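Long-range contacts in binary enterotoxin of Clostridium perfringens component a (Clostridium perfringens, PDB 5WTZ), which binds NAD and probably acts as the actin-specific ADP-ribosylating component of a binary iota-like enterotoxin: residues A[94-99]-A[158-163]; A[315-320]-A[356-361]; A[341-346]-A[383-388]. All blocks are in the same frame, centred on the assembly; numbering follows the deposited sequence.

Contact 1. Residues A[94-99]-A[158-163]; sequences VYYYEA and VHLKLP
Val158 buries the most surface, and it does so against the ring of Tyr96. The two side chains run next to each other on the same side of the sheet. Val158 CB sits over one ring face, displaced toward the rim, in a CH-pi contact of 3.8 Å to the centroid of the Tyr96 ring. Val158 CG1 reaches the phenol end, 3.6 Å from Tyr96 CZ, and CG2 fills in between the ring and Glu98 CB. The Tyr96 ring can lie over its neighbour because CG stands between the backbone N and the carbonyl carbon (chi1 60°). Its edge then faces Leu160 CD2.

Val94 continues this apolar face. Val94 CG2 packs on Leu160 CB at 3.9 Å, and CG1 touches Leu162 CD1. The backbones of 94-98 and 158-162 form an antiparallel pair at 148°, at one edge of the mixed five-stranded sheet of the N-terminal ADP-ribosyltransferase-like region. Val94 and Leu160 exchange two backbone hydrogen bonds, each 2.8 Å between N of one and O of the other. Two more join Tyr96 and Val158, with Tyr96 N to Val158 O longer at 3.1 Å.

Tyr95 and His159 occupy the other face. Their rings are nearly parallel (27°) but slid apart, with Tyr95 CE2 3.2 Å from His159 CD2. Asp11 bonds both Tyr95 OH and His159 NE2, while Asp207 takes His159 ND1.

Contact 2. Residues A[315-320]-A[356-361]; sequences YDFNKV and RKLILR. With NAD (nicotinamide-adenine-dinucleotide), chain B.
Over one face of the Tyr315 ring runs the Lys357 side chain. Lys357 CD, displaced toward the rim, makes a CH-pi contact 3.9 Å from the Tyr315 ring centroid. The Phe317 ring meets the same lysine differently: Lys357 CB lies at its edge, in plane, and Tyr315 O lies above one of its faces, toward the rim. Leu358 CD2 comes to Phe317 CE2 at 3.8 Å. The Lys357 chain is extended beyond CG, which carries NZ across the tyrosine to the backbone. There Lys357 NZ makes an off-centre cation-pi contact with the Tyr315 ring and donates to Tyr315 O at 3.0 Å, from above the carbonyl plane. A water accepts from NZ and donates to Asp316 OD1. Lys357 N donates to Tyr315 OH at 3.3 Å.

Asp316 OD1 also accepts from Asn318 N, forming an Asx turn. Arg356 diverges from Lys357 and reaches NAD. Arg356 NH2 and NH1 both donate to NAD O2N, at 2.9 and 3.2 Å, with PN in plane at the guanidinium edge. Arg356 thus links this packing to the pyrophosphate part of the NAD pocket of an ADP-ribosyltransferase domain.

Contact 3. Residues A[341-346]-A[383-388]; sequences ISTTVL and YEVLID. With NAD (nicotinamide-adenine-dinucleotide), chain B.
Ile341 and Ile387 meet CB to CB at 3.8 Å on the apolar face of this strand pair. Thr343 CG2 extends the patch by touching Ile387 CD1, and the two side chains cross at about a right angle. Further along, Val345 CG1 packs on Val385 CG2 at 3.5 Å. At the end of the pair Leu346 CD1 lies over one face of the Tyr383 ring, offset toward the rim, in a CH-pi contact 3.9 Å from its centroid.

Strands 341-344 and 384-387 are antiparallel. Ile341 with Ile387 and Thr343 with Val385 are the hydrogen-bonded pairs. Val385 O is gripped twice, by Thr343 N and by Thr343 OG1 at 2.7 Å. The hydroxyl gets there because OG1 stands between its own backbone N and carbonyl carbon (chi1 79°). Val345 N donates to Tyr383 O, just past the strand end.

Ser342, Thr344 and Glu384 lie on the other face, with Leu386, and Glu384 reaches NAD. Glu384 has CG anti to the backbone N (chi1 177°) and an extended chain, which brings its carboxylate level with Ser342. Ser342 OG donates to Glu384 OE2 at 2.6 Å, on the syn side. Glu384 OE1 accepts from NAD O2D, the nicotinamide-side ribose hydroxyl, at 2.5 Å, so short that the exact value is doubtful. Ser342, itself bonded to Tyr249 OH, probably helps to position the carboxylate. Thr343 O approaches the nicotinamide ring, 3.4 Å from NAD C5N. Glu384 is consistent with the last glutamate of the ExE motif of arginine-specific ADP-ribosyltransferases, and Ser342-Thr343-Thr344 with their STS motif.

Strand 370-372 joins the far side of 384-387 to complete a three-stranded antiparallel sheet. Helix 220-237 packs on Val345, Leu346 and Tyr383, while helix 240-263 covers Glu384 and Leu386.

Contacts 2 and 3 both touch NAD and belong to the same ADP-ribosyltransferase region. Their centres are about 20 Å apart and their nearest atoms about 5 Å apart, without touching. Contact 2 holds a phosphate oxygen, and contact 3 holds the ribose and borders the nicotinamide. Their segments alternate along the chain. Contact 1 lies in the N-terminal ADP-ribosyltransferase-like region, away from the NAD pocket, with its centre about 29 Å from that of contact 2 and about 32 Å from that of contact 3. Its edge strand pair 92-98 and 156-162 has a counterpart in 295-301 and 358-364, since both five-stranded sheets share the strand order 1-3-5-4-2.

Contact 1. Residues A[94-99]-A[158-163]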
loop_
_atom_site.group_PDB
_atom_site.type_symbol
_atom_site.label_atom_id
_atom_site.label_comp_id
_atom_site.label_asym_id
_atom_site.label_seq_id
_atom_site.Cartn_x
_atom_site.Cartn_y
_atom_site.Cartn_z
ATOM N N VAL A 94 -4.494 -19.278 -5.725
ATOM C CA VAL A 94 -5.578 -19.180 -4.764
ATOM C C VAL A 94 -6.673 -18.283 -5.312
ATOM O O VAL A 94 -6.458 -17.591 -6.314
ATOM C CB VAL A 94 -5.088 -18.658 -3.404
ATOM C CG1 VAL A 94 -4.188 -19.700 -2.745
ATOM C CG2 VAL A 94 -4.372 -17.319 -3.554
ATOM N N TYR A 95 -7.834 -18.310 -4.657
ATOM C CA TYR A 95 -9.057 -17.675 -5.154
ATOM C C TYR A 95 -9.740 -16.814 -4.100
ATOM O O TYR A 95 -9.737 -17.148 -2.911
ATOM C CB TYR A 95 -10.041 -18.744 -5.654
ATOM C CG TYR A 95 -9.490 -19.587 -6.780
ATOM C CD1 TYR A 95 -8.675 -20.680 -6.519
ATOM C CD2 TYR A 95 -9.773 -19.281 -8.102
ATOM C CE1 TYR A 95 -8.162 -21.449 -7.541
ATOM C CE2 TYR A 95 -9.272 -20.060 -9.136
ATOM C CZ TYR A 95 -8.459 -21.135 -8.849
ATOM O OH TYR A 95 -7.939 -21.909 -9.870
ATOM N N TYR A 96 -10.313 -15.694 -4.533
ATOM C CA TYR A 96 -11.251 -14.945 -3.702
ATOM C C TYR A 96 -12.016 -13.932 -4.534
ATOM O O TYR A 96 -11.461 -13.313 -5.451
ATOM C CB TYR A 96 -10.549 -14.238 -2.535
ATOM C CG TYR A 96 -9.489 -13.232 -2.926
ATOM C CD1 TYR A 96 -8.193 -13.634 -3.217
ATOM C CD2 TYR A 96 -9.774 -11.876 -2.966
ATOM C CE1 TYR A 96 -7.206 -12.703 -3.565
ATOM C CE2 TYR A 96 -8.808 -10.953 -3.310
ATOM C CZ TYR A 96 -7.533 -11.362 -3.603
ATOM O OH TYR A 96 -6.590 -10.421 -3.934
ATOM N N TYR A 97 -13.299 -13.805 -4.222
ATOM C CA TYR A 97 -14.133 -12.747 -4.768
ATOM C C TYR A 97 -13.690 -11.430 -4.166
ATOM O O TYR A 97 -13.279 -11.390 -3.001
ATOM C CB TYR A 97 -15.598 -12.994 -4.461
ATOM C CG TYR A 97 -16.278 -14.049 -5.306
ATOM C CD1 TYR A 97 -16.444 -13.879 -6.678
ATOM C CD2 TYR A 97 -16.768 -15.198 -4.728
ATOM C CE1 TYR A 97 -17.099 -14.844 -7.445
ATOM C CE2 TYR A 97 -17.427 -16.161 -5.485
ATOM C CZ TYR A 97 -17.579 -15.978 -6.841
ATOM O OH TYR A 97 -18.219 -16.937 -7.599
ATOM N N GLU A 98 -13.767 -10.356 -4.945
ATOM C CA GLU A 98 -13.254 -9.062 -4.499
ATOM C C GLU A 98 -14.145 -7.873 -4.904
ATOM O O GLU A 98 -14.854 -7.922 -5.916
ATOM C CB GLU A 98 -11.833 -8.865 -5.026
ATOM C CG GLU A 98 -11.149 -7.573 -4.538
ATOM C CD GLU A 98 -11.080 -7.474 -3.008
ATOM O OE1 GLU A 98 -12.126 -7.242 -2.343
ATOM O OE2 GLU A 98 -9.961 -7.630 -2.471
ATOM N N ALA A 99 -14.118 -6.813 -4.098
ATOM C CA ALA A 99 -14.934 -5.633 -4.340
ATOM C C ALA A 99 -14.184 -4.700 -5.273
ATOM O O ALA A 99 -12.958 -4.699 -5.301
ATOM C CB ALA A 99 -15.281 -4.935 -3.022
ATOM N N VAL A 158 -10.680 -12.920 -8.070
ATOM C CA VAL A 158 -9.225 -12.837 -8.149
ATOM C C VAL A 158 -8.627 -14.241 -8.138
ATOM O O VAL A 158 -8.909 -15.046 -7.259
ATOM C CB VAL A 158 -8.613 -12.000 -6.998
ATOM C CG1 VAL A 158 -7.094 -11.925 -7.135
ATOM C CG2 VAL A 158 -9.196 -10.579 -6.987
ATOM N N HIS A 159 -7.793 -14.499 -9.135
ATOM C CA HIS A 159 -7.085 -15.752 -9.308
ATOM C C HIS A 159 -5.597 -15.444 -9.117
ATOM O O HIS A 159 -4.915 -15.042 -10.054
ATOM C CB HIS A 159 -7.399 -16.323 -10.694
ATOM C CG HIS A 159 -6.704 -17.606 -11.014
ATOM N ND1 HIS A 159 -6.125 -17.843 -12.240
ATOM C CD2 HIS A 159 -6.541 -18.740 -10.293
ATOM C CE1 HIS A 159 -5.608 -19.060 -12.254
ATOM N NE2 HIS A 159 -5.851 -19.627 -11.085
ATOM N N LEU A 160 -5.120 -15.627 -7.887
ATOM C CA LEU A 160 -3.856 -15.067 -7.418
ATOM C C LEU A 160 -2.779 -16.129 -7.312
ATOM O O LEU A 160 -2.991 -17.166 -6.678
ATOM C CB LEU A 160 -4.064 -14.390 -6.050
ATOM C CG LEU A 160 -2.849 -13.683 -5.420
ATOM C CD1 LEU A 160 -2.386 -12.481 -6.245
ATOM C CD2 LEU A 160 -3.163 -13.256 -3.992
ATOM N N LYS A 161 -1.631 -15.863 -7.938
ATOM C CA LYS A 161 -0.512 -16.804 -7.952
ATOM C C LYS A 161 0.479 -16.475 -6.842
ATOM O O LYS A 161 1.139 -15.432 -6.864
ATOM C CB LYS A 161 0.185 -16.799 -9.312
ATOM C CG LYS A 161 1.263 -17.876 -9.457
ATOM C CD LYS A 161 1.990 -17.797 -10.787
ATOM C CE LYS A 161 2.897 -19.006 -10.979
ATOM N NZ LYS A 161 3.669 -18.951 -12.261
ATOM N N LEU A 162 0.570 -17.375 -5.870
ATOM C CA LEU A 162 1.501 -17.231 -4.759
ATOM C C LEU A 162 2.818 -17.889 -5.123
ATOM O O LEU A 162 2.846 -19.071 -5.457
ATOM C CB LEU A 162 0.929 -17.871 -3.486
ATOM C CG LEU A 162 -0.490 -17.514 -3.056
ATOM C CD1 LEU A 162 -0.834 -18.272 -1.783
ATOM C CD2 LEU A 162 -0.622 -16.018 -2.857
ATOM N N PRO A 163 3.926 -17.134 -5.074
ATOM C CA PRO A 163 5.199 -17.768 -5.436
ATOM C C PRO A 163 5.706 -18.755 -4.384
ATOM O O PRO A 163 5.205 -18.775 -3.256
ATOM C CB PRO A 163 6.158 -16.585 -5.567
ATOM C CG PRO A 163 5.556 -15.489 -4.759
ATOM C CD PRO A 163 4.060 -15.696 -4.776
#

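Contact 2. Residues A[315-320]-A[356-361]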
loop_
_atom_site.group_PDB
_atom_site.type_symbol
_atom_site.label_atom_id
_atom_site.label_comp_id
_atom_site.label_asym_id
_atom_site.label_seq_id
_atom_site.Cartn_x
_atom_site.Cartn_y
_atom_site.Cartn_z
ATOM N N TYR A 315 -13.778 18.281 3.598
ATOM C CA TYR A 315 -12.594 17.728 4.256
ATOM C C TYR A 315 -12.978 16.977 5.550
ATOM O O TYR A 315 -12.125 16.415 6.234
ATOM C CB TYR A 315 -11.595 18.866 4.519
ATOM C CG TYR A 315 -10.218 18.454 5.000
ATOM C CD1 TYR A 315 -9.450 17.525 4.304
ATOM C CD2 TYR A 315 -9.670 19.037 6.143
ATOM C CE1 TYR A 315 -8.178 17.171 4.747
ATOM C CE2 TYR A 315 -8.407 18.692 6.587
ATOM C CZ TYR A 315 -7.668 17.766 5.893
ATOM O OH TYR A 315 -6.414 17.437 6.360
ATOM N N ASP A 316 -14.272 16.958 5.871
ATOM C CA ASP A 316 -14.762 16.226 7.035
ATOM C C ASP A 316 -15.004 14.761 6.683
ATOM O O ASP A 316 -16.119 14.380 6.325
ATOM C CB ASP A 316 -16.050 16.858 7.573
ATOM C CG ASP A 316 -16.488 16.258 8.905
ATOM O OD1 ASP A 316 -15.886 15.261 9.358
ATOM O OD2 ASP A 316 -17.440 16.786 9.502
ATOM N N PHE A 317 -13.968 13.940 6.810
ATOM C CA PHE A 317 -14.048 12.540 6.389
ATOM C C PHE A 317 -14.722 11.658 7.429
ATOM O O PHE A 317 -14.856 10.450 7.231
ATOM C CB PHE A 317 -12.657 12.003 6.068
ATOM C CG PHE A 317 -11.982 12.732 4.946
ATOM C CD1 PHE A 317 -12.670 13.009 3.771
ATOM C CD2 PHE A 317 -10.674 13.168 5.074
ATOM C CE1 PHE A 317 -12.052 13.695 2.731
ATOM C CE2 PHE A 317 -10.051 13.844 4.046
ATOM C CZ PHE A 317 -10.740 14.117 2.878
ATOM N N ASN A 318 -15.158 12.264 8.527
ATOM C CA ASN A 318 -15.978 11.564 9.511
ATOM C C ASN A 318 -17.395 11.343 8.995
ATOM O O ASN A 318 -18.208 10.674 9.630
ATOM C CB ASN A 318 -16.010 12.335 10.833
ATOM C CG ASN A 318 -14.753 12.126 11.660
ATOM O OD1 ASN A 318 -14.064 11.118 11.508
ATOM N ND2 ASN A 318 -14.448 13.078 12.539
ATOM N N LYS A 319 -17.682 11.918 7.833
ATOM C CA LYS A 319 -18.952 11.703 7.158
ATOM C C LYS A 319 -18.747 10.875 5.888
ATOM O O LYS A 319 -17.929 11.222 5.036
ATOM C CB LYS A 319 -19.610 13.046 6.848
ATOM C CG LYS A 319 -19.807 13.898 8.093
ATOM C CD LYS A 319 -20.483 15.218 7.783
ATOM C CE LYS A 319 -20.917 15.917 9.060
ATOM N NZ LYS A 319 -21.720 14.994 9.907
ATOM N N VAL A 320 -19.484 9.773 5.770
ATOM C CA VAL A 320 -19.282 8.848 4.661
ATOM C C VAL A 320 -19.392 9.537 3.304
ATOM O O VAL A 320 -18.603 9.245 2.406
ATOM C CB VAL A 320 -20.283 7.664 4.714
ATOM C CG1 VAL A 320 -19.959 6.749 5.877
ATOM C CG2 VAL A 320 -21.705 8.167 4.823
ATOM N N ARG A 356 -2.852 16.004 9.856
ATOM C CA ARG A 356 -3.164 15.919 8.429
ATOM C C ARG A 356 -3.892 14.595 8.121
ATOM O O ARG A 356 -3.468 13.532 8.587
ATOM C CB ARG A 356 -1.898 16.038 7.580
ATOM C CG ARG A 356 -1.202 17.396 7.734
ATOM C CD ARG A 356 -0.151 17.613 6.671
ATOM N NE ARG A 356 0.462 18.922 6.867
ATOM C CZ ARG A 356 1.552 19.354 6.238
ATOM N NH1 ARG A 356 2.184 18.576 5.372
ATOM N NH2 ARG A 356 2.018 20.567 6.494
ATOM N N LYS A 357 -4.989 14.672 7.363
ATOM C CA LYS A 357 -5.907 13.527 7.159
ATOM C C LYS A 357 -5.626 12.759 5.878
ATOM O O LYS A 357 -6.293 11.765 5.561
ATOM C CB LYS A 357 -7.364 14.010 7.136
ATOM C CG LYS A 357 -7.791 14.828 8.350
ATOM C CD LYS A 357 -9.214 15.361 8.158
ATOM C CE LYS A 357 -9.615 16.333 9.245
ATOM N NZ LYS A 357 -10.976 16.858 8.977
ATOM N N LEU A 358 -4.652 13.238 5.119
ATOM C CA LEU A 358 -4.383 12.664 3.815
ATOM C C LEU A 358 -3.000 12.037 3.825
ATOM O O LEU A 358 -1.983 12.737 3.884
ATOM C CB LEU A 358 -4.511 13.740 2.730
ATOM C CG LEU A 358 -5.911 14.354 2.551
ATOM C CD1 LEU A 358 -5.852 15.598 1.682
ATOM C CD2 LEU A 358 -6.906 13.341 1.972
ATOM N N ILE A 359 -2.966 10.714 3.765
ATOM C CA ILE A 359 -1.714 9.968 3.823
ATOM C C ILE A 359 -1.351 9.370 2.465
ATOM O O ILE A 359 -1.953 8.384 2.012
ATOM C CB ILE A 359 -1.784 8.838 4.868
ATOM C CG1 ILE A 359 -2.291 9.384 6.204
ATOM C CG2 ILE A 359 -0.427 8.151 4.999
ATOM C CD1 ILE A 359 -2.595 8.308 7.256
ATOM N N LEU A 360 -0.367 9.975 1.811
ATOM C CA LEU A 360 0.140 9.454 0.545
ATOM C C LEU A 360 0.873 8.147 0.793
ATOM O O LEU A 360 1.720 8.061 1.679
ATOM C CB LEU A 360 1.070 10.464 -0.128
ATOM C CG LEU A 360 1.426 10.114 -1.577
ATOM C CD1 LEU A 360 0.180 10.155 -2.451
ATOM C CD2 LEU A 360 2.518 11.082 -2.087
ATOM N N ARG A 361 0.504 7.108 0.052
ATOM C CA ARG A 361 1.323 5.898 0.015
ATOM C C ARG A 361 1.764 5.711 -1.423
ATOM O O ARG A 361 1.026 5.163 -2.252
ATOM C CB ARG A 361 0.564 4.674 0.547
ATOM C CG ARG A 361 1.407 3.385 0.546
ATOM C CD ARG A 361 0.879 2.321 1.523
ATOM N NE ARG A 361 -0.457 1.850 1.141
ATOM C CZ ARG A 361 -1.202 1.010 1.861
ATOM N NH1 ARG A 361 -0.768 0.546 3.024
ATOM N NH2 ARG A 361 -2.406 0.654 1.431
HETATM P PA NAD B . 5.379 21.431 1.800
HETATM O O1A NAD B . 6.105 22.634 1.247
HETATM O O2A NAD B . 5.229 20.192 0.970
HETATM O O5B NAD B . 3.893 21.855 2.261
HETATM C C5B NAD B . 3.591 23.112 2.876
HETATM C C4B NAD B . 2.139 23.461 2.614
HETATM O O4B NAD B . 1.971 23.619 1.199
HETATM C C3B NAD B . 1.193 22.354 3.070
HETATM O O3B NAD B . 0.005 22.961 3.605
HETATM C C2B NAD B . 0.882 21.608 1.779
HETATM O O2B NAD B . -0.410 20.993 1.793
HETATM C C1B NAD B . 0.990 22.695 0.715
HETATM N N9A NAD B . 1.453 22.092 -0.552
HETATM C C8A NAD B . 2.586 21.394 -0.747
HETATM N N7A NAD B . 2.675 20.979 -2.042
HETATM C C5A NAD B . 1.570 21.403 -2.667
HETATM C C6A NAD B . 1.021 21.313 -4.035
HETATM N N6A NAD B . 1.701 20.658 -5.001
HETATM N N1A NAD B . -0.185 21.885 -4.274
HETATM C C2A NAD B . -0.862 22.544 -3.318
HETATM N N3A NAD B . -0.413 22.677 -2.055
HETATM C C4A NAD B . 0.767 22.125 -1.684
HETATM O O3 NAD B . 6.132 21.035 3.160
HETATM P PN NAD B . 5.638 20.081 4.356
HETATM O O1N NAD B . 5.537 18.672 3.815
HETATM O O2N NAD B . 4.465 20.744 5.039
HETATM O O5D NAD B . 6.915 20.221 5.324
HETATM C C5D NAD B . 8.239 19.948 4.868
HETATM C C4D NAD B . 9.155 19.809 6.070
HETATM O O4D NAD B . 8.904 18.559 6.714
HETATM C C3D NAD B . 10.601 19.739 5.621
HETATM O O3D NAD B . 11.422 20.137 6.734
HETATM C C2D NAD B . 10.804 18.267 5.337
HETATM O O2D NAD B . 12.173 17.881 5.498
HETATM C C1D NAD B . 9.870 17.584 6.340
HETATM N N1N NAD B . 9.177 16.397 5.797
HETATM C C2N NAD B . 7.834 16.371 5.680
HETATM C C3N NAD B . 7.189 15.240 5.167
HETATM C C7N NAD B . 5.692 15.176 5.031
HETATM O O7N NAD B . 5.005 16.195 4.890
HETATM N N7N NAD B . 5.157 13.968 5.106
HETATM C C4N NAD B . 7.919 14.120 4.786
HETATM C C5N NAD B . 9.298 14.173 4.914
HETATM C C6N NAD B . 9.897 15.328 5.425
HETATM O O HOH W 1 -12.761 14.544 9.329
#

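Contact 3. Residues A[341-346]-A[383-388]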
loop_
_atom_site.group_PDB
_atom_site.type_symbol
_atom_site.label_atom_id
_atom_site.label_comp_id
_atom_site.label_asym_id
_atom_site.label_seq_id
_atom_site.Cartn_x
_atom_site.Cartn_y
_atom_site.Cartn_z
ATOM N N ILE A 341 8.612 17.228 -3.798
ATOM C CA ILE A 341 7.813 16.393 -2.900
ATOM C C ILE A 341 8.648 15.829 -1.742
ATOM O O ILE A 341 9.510 14.955 -1.944
ATOM C CB ILE A 341 7.145 15.216 -3.632
ATOM C CG1 ILE A 341 6.589 15.663 -4.982
ATOM C CG2 ILE A 341 6.065 14.587 -2.718
ATOM C CD1 ILE A 341 5.959 14.513 -5.783
ATOM N N SER A 342 8.394 16.350 -0.542
ATOM C CA SER A 342 8.953 15.802 0.692
ATOM C C SER A 342 8.187 14.539 1.131
ATOM O O SER A 342 6.994 14.576 1.492
ATOM C CB SER A 342 8.948 16.850 1.812
ATOM O OG SER A 342 10.056 17.741 1.693
ATOM N N THR A 343 8.880 13.413 1.089
ATOM C CA THR A 343 8.282 12.134 1.486
ATOM C C THR A 343 9.139 11.474 2.547
ATOM O O THR A 343 10.315 11.786 2.686
ATOM C CB THR A 343 8.120 11.129 0.307
ATOM O OG1 THR A 343 9.377 10.494 0.023
ATOM C CG2 THR A 343 7.585 11.805 -0.949
ATOM N N THR A 344 8.535 10.565 3.304
ATOM C CA THR A 344 9.252 9.793 4.298
ATOM C C THR A 344 9.023 8.314 4.012
ATOM O O THR A 344 7.895 7.881 3.770
ATOM C CB THR A 344 8.810 10.161 5.744
ATOM O OG1 THR A 344 9.474 9.314 6.685
ATOM C CG2 THR A 344 7.298 10.003 5.939
ATOM N N VAL A 345 10.089 7.522 4.040
ATOM C CA VAL A 345 9.948 6.116 3.716
ATOM C C VAL A 345 9.327 5.298 4.847
ATOM O O VAL A 345 9.086 4.094 4.678
ATOM C CB VAL A 345 11.290 5.506 3.318
ATOM C CG1 VAL A 345 11.821 6.256 2.097
ATOM C CG2 VAL A 345 12.281 5.550 4.477
ATOM N N LEU A 346 9.058 5.932 5.989
ATOM C CA LEU A 346 8.357 5.243 7.073
ATOM C C LEU A 346 6.880 5.587 7.029
ATOM O O LEU A 346 6.514 6.699 6.652
ATOM C CB LEU A 346 8.923 5.615 8.442
ATOM C CG LEU A 346 10.428 5.422 8.702
ATOM C CD1 LEU A 346 10.757 5.767 10.139
ATOM C CD2 LEU A 346 10.885 3.994 8.368
ATOM N N TYR A 383 14.027 10.379 7.689
ATOM C CA TYR A 383 14.056 9.262 6.745
ATOM C C TYR A 383 13.420 9.709 5.436
ATOM O O TYR A 383 12.564 9.013 4.866
ATOM C CB TYR A 383 13.321 8.047 7.328
ATOM C CG TYR A 383 13.840 7.653 8.691
ATOM C CD1 TYR A 383 13.296 8.201 9.845
ATOM C CD2 TYR A 383 14.902 6.769 8.825
ATOM C CE1 TYR A 383 13.784 7.866 11.099
ATOM C CE2 TYR A 383 15.392 6.421 10.076
ATOM C CZ TYR A 383 14.826 6.975 11.206
ATOM O OH TYR A 383 15.300 6.639 12.452
ATOM N N GLU A 384 13.858 10.875 4.961
ATOM C CA GLU A 384 13.202 11.557 3.862
ATOM C C GLU A 384 13.751 11.179 2.490
ATOM O O GLU A 384 14.978 11.130 2.264
ATOM C CB GLU A 384 13.306 13.079 4.034
ATOM C CG GLU A 384 12.699 13.850 2.869
ATOM C CD GLU A 384 12.443 15.330 3.187
ATOM O OE1 GLU A 384 12.762 15.786 4.301
ATOM O OE2 GLU A 384 11.893 16.023 2.306
ATOM N N VAL A 385 12.828 10.916 1.574
ATOM C CA VAL A 385 13.140 10.900 0.156
ATOM C C VAL A 385 12.507 12.132 -0.463
ATOM O O VAL A 385 11.292 12.321 -0.390
ATOM C CB VAL A 385 12.658 9.614 -0.535
ATOM C CG1 VAL A 385 12.652 9.781 -2.062
ATOM C CG2 VAL A 385 13.538 8.425 -0.117
ATOM N N LEU A 386 13.352 12.987 -1.033
ATOM C CA LEU A 386 12.902 14.216 -1.677
ATOM C C LEU A 386 12.808 14.002 -3.182
ATOM O O LEU A 386 13.777 13.605 -3.824
ATOM C CB LEU A 386 13.852 15.368 -1.349
ATOM C CG LEU A 386 13.514 16.770 -1.873
ATOM C CD1 LEU A 386 12.176 17.212 -1.294
ATOM C CD2 LEU A 386 14.613 17.767 -1.508
ATOM N N ILE A 387 11.639 14.278 -3.751
ATOM C CA ILE A 387 11.374 13.997 -5.160
ATOM C C ILE A 387 11.432 15.296 -5.963
ATOM O O ILE A 387 10.968 16.336 -5.472
ATOM C CB ILE A 387 9.979 13.296 -5.315
ATOM C CG1 ILE A 387 9.980 11.979 -4.527
ATOM C CG2 ILE A 387 9.610 13.067 -6.773
ATOM C CD1 ILE A 387 8.609 11.281 -4.417
ATOM N N ASP A 388 12.010 15.236 -7.170
ATOM C CA ASP A 388 12.144 16.390 -8.054
ATOM C C ASP A 388 10.780 16.994 -8.400
ATOM O O ASP A 388 9.753 16.311 -8.392
ATOM C CB ASP A 388 12.913 15.992 -9.334
ATOM C CG ASP A 388 13.575 17.186 -10.036
ATOM O OD1 ASP A 388 13.637 18.307 -9.462
ATOM O OD2 ASP A 388 14.046 17.011 -11.187
HETATM P PA NAD B . 5.379 21.431 1.800
HETATM O O1A NAD B . 6.105 22.634 1.247
HETATM O O2A NAD B . 5.229 20.192 0.970
HETATM O O5B NAD B . 3.893 21.855 2.261
HETATM C C5B NAD B . 3.591 23.112 2.876
HETATM C C4B NAD B . 2.139 23.461 2.614
HETATM O O4B NAD B . 1.971 23.619 1.199
HETATM C C3B NAD B . 1.193 22.354 3.070
HETATM O O3B NAD B . 0.005 22.961 3.605
HETATM C C2B NAD B . 0.882 21.608 1.779
HETATM O O2B NAD B . -0.410 20.993 1.793
HETATM C C1B NAD B . 0.990 22.695 0.715
HETATM N N9A NAD B . 1.453 22.092 -0.552
HETATM C C8A NAD B . 2.586 21.394 -0.747
HETATM N N7A NAD B . 2.675 20.979 -2.042
HETATM C C5A NAD B . 1.570 21.403 -2.667
HETATM C C6A NAD B . 1.021 21.313 -4.035
HETATM N N6A NAD B . 1.701 20.658 -5.001
HETATM N N1A NAD B . -0.185 21.885 -4.274
HETATM C C2A NAD B . -0.862 22.544 -3.318
HETATM N N3A NAD B . -0.413 22.677 -2.055
HETATM C C4A NAD B . 0.767 22.125 -1.684
HETATM O O3 NAD B . 6.132 21.035 3.160
HETATM P PN NAD B . 5.638 20.081 4.356
HETATM O O1N NAD B . 5.537 18.672 3.815
HETATM O O2N NAD B . 4.465 20.744 5.039
HETATM O O5D NAD B . 6.915 20.221 5.324
HETATM C C5D NAD B . 8.239 19.948 4.868
HETATM C C4D NAD B . 9.155 19.809 6.070
HETATM O O4D NAD B . 8.904 18.559 6.714
HETATM C C3D NAD B . 10.601 19.739 5.621
HETATM O O3D NAD B . 11.422 20.137 6.734
HETATM C C2D NAD B . 10.804 18.267 5.337
HETATM O O2D NAD B . 12.173 17.881 5.498
HETATM C C1D NAD B . 9.870 17.584 6.340
HETATM N N1N NAD B . 9.177 16.397 5.797
HETATM C C2N NAD B . 7.834 16.371 5.680
HETATM C C3N NAD B . 7.189 15.240 5.167
HETATM C C7N NAD B . 5.692 15.176 5.031
HETATM O O7N NAD B . 5.005 16.195 4.890
HETATM N N7N NAD B . 5.157 13.968 5.106
HETATM C C4N NAD B . 7.919 14.120 4.786
HETATM C C5N NAD B . 9.298 14.173 4.914
HETATM C C6N NAD B . 9.897 15.328 5.425
HETATM O O HOH W 2 11.591 11.101 7.834
#